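Local coordinates for Nitrate/nitrite binding protein NrtA (Synechocystis sp., PDB 2G29) that binds nitrate in the periplasm as the substrate-binding protein of an ABC transporter that carries the ion into the cyanobacterial cell, at residues I40-A45 against P238-G243; G74-N79 against A92-P97. All coordinates share one frame; numbering follows the deposited sequence.

Interaction 1. Residues I40-A45 against P238-G243. With NO3 (nitrate ion), chain B.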
# COMPACT_ATOMS: atom_id res chain seq x y z
N ILE A 40 4.37 8.21 -3.89
CA ILE A 40 4.41 7.63 -5.22
C ILE A 40 3.01 7.98 -5.80
O ILE A 40 2.00 8.03 -5.04
CB ILE A 40 4.66 6.10 -5.15
CG1 ILE A 40 6.11 5.81 -4.70
CG2 ILE A 40 4.43 5.46 -6.49
CD1 ILE A 40 6.55 6.52 -3.47
N ALA A 41 2.95 8.24 -7.11
CA ALA A 41 1.70 8.67 -7.76
C ALA A 41 0.67 7.56 -7.78
O ALA A 41 0.58 6.79 -8.76
CB ALA A 41 1.99 9.15 -9.19
N LEU A 42 -0.09 7.51 -6.69
CA LEU A 42 -1.12 6.51 -6.41
C LEU A 42 -2.24 7.17 -5.61
O LEU A 42 -1.95 7.99 -4.73
CB LEU A 42 -0.53 5.39 -5.56
CG LEU A 42 0.58 4.62 -6.27
CD1 LEU A 42 1.46 3.94 -5.24
CD2 LEU A 42 -0.01 3.63 -7.24
N THR A 43 -3.48 6.77 -5.86
CA THR A 43 -4.61 7.36 -5.16
C THR A 43 -4.46 7.25 -3.65
O THR A 43 -4.90 8.16 -2.93
CB THR A 43 -5.90 6.71 -5.60
OG1 THR A 43 -5.92 6.70 -7.03
CG2 THR A 43 -7.11 7.54 -5.11
N ASP A 44 -3.85 6.18 -3.14
CA ASP A 44 -3.71 6.06 -1.70
C ASP A 44 -2.67 6.99 -1.05
O ASP A 44 -2.47 6.96 0.16
CB ASP A 44 -3.51 4.59 -1.26
CG ASP A 44 -2.44 3.86 -2.03
OD1 ASP A 44 -1.44 4.46 -2.42
OD2 ASP A 44 -2.63 2.64 -2.19
N ALA A 45 -2.07 7.87 -1.85
CA ALA A 45 -1.20 8.93 -1.33
C ALA A 45 -2.08 10.16 -1.07
O ALA A 45 -1.60 11.14 -0.52
CB ALA A 45 -0.14 9.29 -2.37
N PRO A 238 -4.77 -4.21 4.96
CA PRO A 238 -3.87 -3.08 5.22
C PRO A 238 -3.04 -2.88 3.95
O PRO A 238 -2.67 -3.86 3.27
CB PRO A 238 -2.99 -3.58 6.37
CG PRO A 238 -3.00 -5.11 6.15
CD PRO A 238 -4.45 -5.37 5.80
N GLU A 239 -2.70 -1.63 3.63
CA GLU A 239 -1.91 -1.36 2.42
C GLU A 239 -0.80 -0.36 2.68
O GLU A 239 0.29 -0.73 3.16
CB GLU A 239 -2.85 -0.91 1.29
CG GLU A 239 -2.18 -0.58 -0.04
CD GLU A 239 -1.28 -1.67 -0.58
OE1 GLU A 239 -1.63 -2.88 -0.51
OE2 GLU A 239 -0.22 -1.29 -1.14
N LYS A 240 -1.02 0.92 2.42
CA LYS A 240 0.04 1.91 2.66
C LYS A 240 0.10 2.36 4.09
O LYS A 240 -0.88 2.30 4.84
CB LYS A 240 -0.16 3.15 1.77
CG LYS A 240 -0.28 2.83 0.29
CD LYS A 240 1.03 2.23 -0.27
CE LYS A 240 1.01 2.14 -1.79
NZ LYS A 240 -0.13 1.28 -2.35
N ALA A 241 1.30 2.80 4.47
CA ALA A 241 1.55 3.32 5.80
C ALA A 241 2.10 4.73 5.69
O ALA A 241 2.62 5.15 4.64
CB ALA A 241 2.60 2.44 6.52
N PHE A 242 1.94 5.48 6.77
CA PHE A 242 2.58 6.79 6.86
C PHE A 242 3.81 6.44 7.72
O PHE A 242 3.74 6.22 8.95
CB PHE A 242 1.67 7.82 7.55
CG PHE A 242 2.34 9.15 7.85
CD1 PHE A 242 3.36 9.64 7.06
CD2 PHE A 242 1.90 9.92 8.91
CE1 PHE A 242 3.95 10.88 7.31
CE2 PHE A 242 2.49 11.17 9.17
CZ PHE A 242 3.50 11.63 8.37
N GLY A 243 4.95 6.34 7.05
CA GLY A 243 6.17 6.01 7.76
C GLY A 243 7.15 7.17 7.87
O GLY A 243 7.21 8.00 6.97
N NO3 B . 1.42 0.78 -5.72
O1 NO3 B . 0.21 0.97 -5.11
O2 NO3 B . 1.73 0.44 -7.00
O3 NO3 B . 2.64 0.94 -4.83

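Interaction 2. Residues G74-N79 against A92-P97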
# COMPACT_ATOMS: atom_id res chain seq x y z
N GLY A 74 12.11 2.01 -4.99
CA GLY A 74 13.55 1.94 -4.79
C GLY A 74 14.12 3.32 -4.51
O GLY A 74 14.96 3.44 -3.63
N THR A 75 13.65 4.35 -5.21
CA THR A 75 14.18 5.68 -4.91
C THR A 75 13.63 6.23 -3.62
O THR A 75 14.30 6.96 -2.92
CB THR A 75 13.96 6.73 -6.03
OG1 THR A 75 12.58 6.99 -6.21
CG2 THR A 75 14.60 6.30 -7.31
N THR A 76 12.41 5.85 -3.28
CA THR A 76 11.83 6.22 -1.97
C THR A 76 12.74 5.67 -0.87
O THR A 76 13.10 6.39 0.06
CB THR A 76 10.42 5.61 -1.79
OG1 THR A 76 9.54 6.20 -2.76
CG2 THR A 76 9.88 5.90 -0.40
N ARG A 77 13.11 4.40 -0.98
CA ARG A 77 14.00 3.75 -0.02
C ARG A 77 15.33 4.50 0.00
O ARG A 77 15.87 4.78 1.07
CB ARG A 77 14.21 2.28 -0.44
CG ARG A 77 15.23 1.45 0.37
CD ARG A 77 16.68 1.62 -0.10
NE ARG A 77 16.78 1.53 -1.56
CZ ARG A 77 16.58 0.44 -2.28
NH1 ARG A 77 16.28 -0.72 -1.69
NH2 ARG A 77 16.64 0.51 -3.61
N ASP A 78 15.85 4.85 -1.18
CA ASP A 78 17.12 5.59 -1.22
C ASP A 78 17.04 6.92 -0.47
O ASP A 78 17.95 7.27 0.30
CB ASP A 78 17.57 5.89 -2.65
CG ASP A 78 17.91 4.63 -3.45
OD1 ASP A 78 18.24 3.57 -2.86
OD2 ASP A 78 17.91 4.69 -4.70
N ASN A 79 15.97 7.66 -0.70
CA ASN A 79 15.83 8.95 -0.05
C ASN A 79 15.58 8.85 1.45
O ASN A 79 15.98 9.73 2.19
CB ASN A 79 14.74 9.77 -0.78
CG ASN A 79 15.24 10.31 -2.11
OD1 ASN A 79 16.39 10.73 -2.19
ND2 ASN A 79 14.38 10.30 -3.15
N ALA A 92 7.40 9.09 4.40
CA ALA A 92 6.75 8.83 3.12
C ALA A 92 5.45 8.07 3.23
O ALA A 92 5.21 7.39 4.23
CB ALA A 92 7.70 7.95 2.27
N HIS A 93 4.66 8.20 2.16
CA HIS A 93 3.49 7.37 1.91
C HIS A 93 4.32 6.15 1.43
O HIS A 93 5.13 6.26 0.53
CB HIS A 93 2.63 8.06 0.82
CG HIS A 93 2.12 7.17 -0.28
ND1 HIS A 93 0.96 6.43 -0.22
CD2 HIS A 93 2.58 7.04 -1.55
CE1 HIS A 93 0.71 5.90 -1.42
NE2 HIS A 93 1.67 6.26 -2.23
N ILE A 94 4.10 4.99 2.05
CA ILE A 94 4.96 3.84 1.78
C ILE A 94 4.28 2.49 1.94
O ILE A 94 3.32 2.33 2.67
CB ILE A 94 6.19 3.96 2.74
CG1 ILE A 94 7.30 3.00 2.30
CG2 ILE A 94 5.77 3.71 4.18
CD1 ILE A 94 8.72 3.47 2.83
N LEU A 95 4.79 1.49 1.22
CA LEU A 95 4.23 0.14 1.36
C LEU A 95 4.49 -0.29 2.82
O LEU A 95 5.60 -0.12 3.34
CB LEU A 95 4.98 -0.81 0.41
CG LEU A 95 5.01 -0.40 -1.06
CD1 LEU A 95 5.71 -1.47 -1.91
CD2 LEU A 95 3.59 -0.21 -1.60
N THR A 96 3.51 -0.90 3.49
CA THR A 96 3.70 -1.28 4.89
C THR A 96 4.97 -2.11 5.22
O THR A 96 5.61 -1.84 6.22
CB THR A 96 2.42 -2.00 5.47
OG1 THR A 96 1.39 -1.03 5.62
CG2 THR A 96 2.69 -2.67 6.83
N PRO A 97 5.36 -3.08 4.38
CA PRO A 97 6.58 -3.82 4.75
C PRO A 97 7.84 -3.00 4.70
O PRO A 97 8.77 -3.31 5.43
CB PRO A 97 6.66 -4.98 3.74
CG PRO A 97 5.61 -4.70 2.73
CD PRO A 97 4.64 -3.71 3.26

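Interaction 1. Residues I40-A45 against P238-G243
Leu42 opens the contact from the first segment by laying CD1 beside CE of Lys240, 3.9 Å away. CD1 of Leu42 also stands 3.2 Å from the nitrate N, and with CD2 it lies over one flat face of the ion. Two residues on, after the chain has entered a short 3-10 turn, Asp44 takes up the polar part. Its CG sits between the backbone N and the carbonyl carbon (chi1 49°), which turns the carboxylate toward Lys240; the two side chains cross at about a right angle. OD2 of Asp44 receives NZ of Lys240 on its syn side at 2.9 Å, 26° out of the carboxylate plane. This is the nitrate pocket of a periplasmic binding protein, with Lys240 at the start of strand 240-245. The lysine bends at chi2 and again at chi4, and NZ of Lys240 reaches O1 of the nitrate at 2.8 Å. Glu239 supplies a second carboxylate, its OE2 meeting NZ of Lys240 on the anti side at 2.8 Å while also bonded to Thr166. A methionine in place of Lys240 would probably deprive the nitrate of this cationic donor and leave two buried carboxylates without their shared counter-charge.

Interaction 2. Residues G74-N79 against A92-P97
With CG2 anti to the backbone N (chi1 -65°, measured to OG1), Thr76 aims its methyl from helix 73-82 at the strand that follows in the chain. The same rotation sets OG1 beside its own backbone N, where it bonds to the carbonyl oxygen of Ser72 one turn earlier, so the polar branch is satisfied by the residue that precedes the helix and the apolar branch does the touching. CG2 of Thr76 meets CB of Ala92 at 4.0 Å, methyl against methyl. Ile94, whose chain is extended (chi1 -166°, chi2 157°), brings CD1 to 4.2 Å from the same CG2 of Thr76. Thus one methyl packs against two residues placed two apart along the strand, a light, wholly apolar touch burying 85 Å². Ile94 also packs on Trp73 and Leu80 of the same helix. Arg77 turns its guanidinium away from the strand and pairs with Asp78: NE donates to OD1 at 2.8 Å, approaching from above the carboxylate plane, while NH1 holds O of Val107. The contact is one point where helix 73-82 rests on the sheet, in a beta-alpha-beta crossover from strand 66-69 past 36-39 to 91-95, within the alpha/beta domain of a periplasmic binding protein.

Overall arrangement
Strands 91-95 and 240-245 are antiparallel neighbours in one sheet, and through them the two contacts touch: N of Ala241 lies 2.7 Å from O of Ile94, and OG1 of Thr96 lies 2.7 Å from O of Glu239, both probable hydrogen bonds. The helix side is joined too, for Ile40 packs on Thr76. Their centres lie about 10 Å apart; in sequence, interaction 2 falls inside the loop that interaction 1 closes. Interaction 1 touches the nitrate itself, whereas 74-79 against 92-97 stands behind it, beside Trp73, which binds the ion through NE1 as Gly211 does through its backbone N.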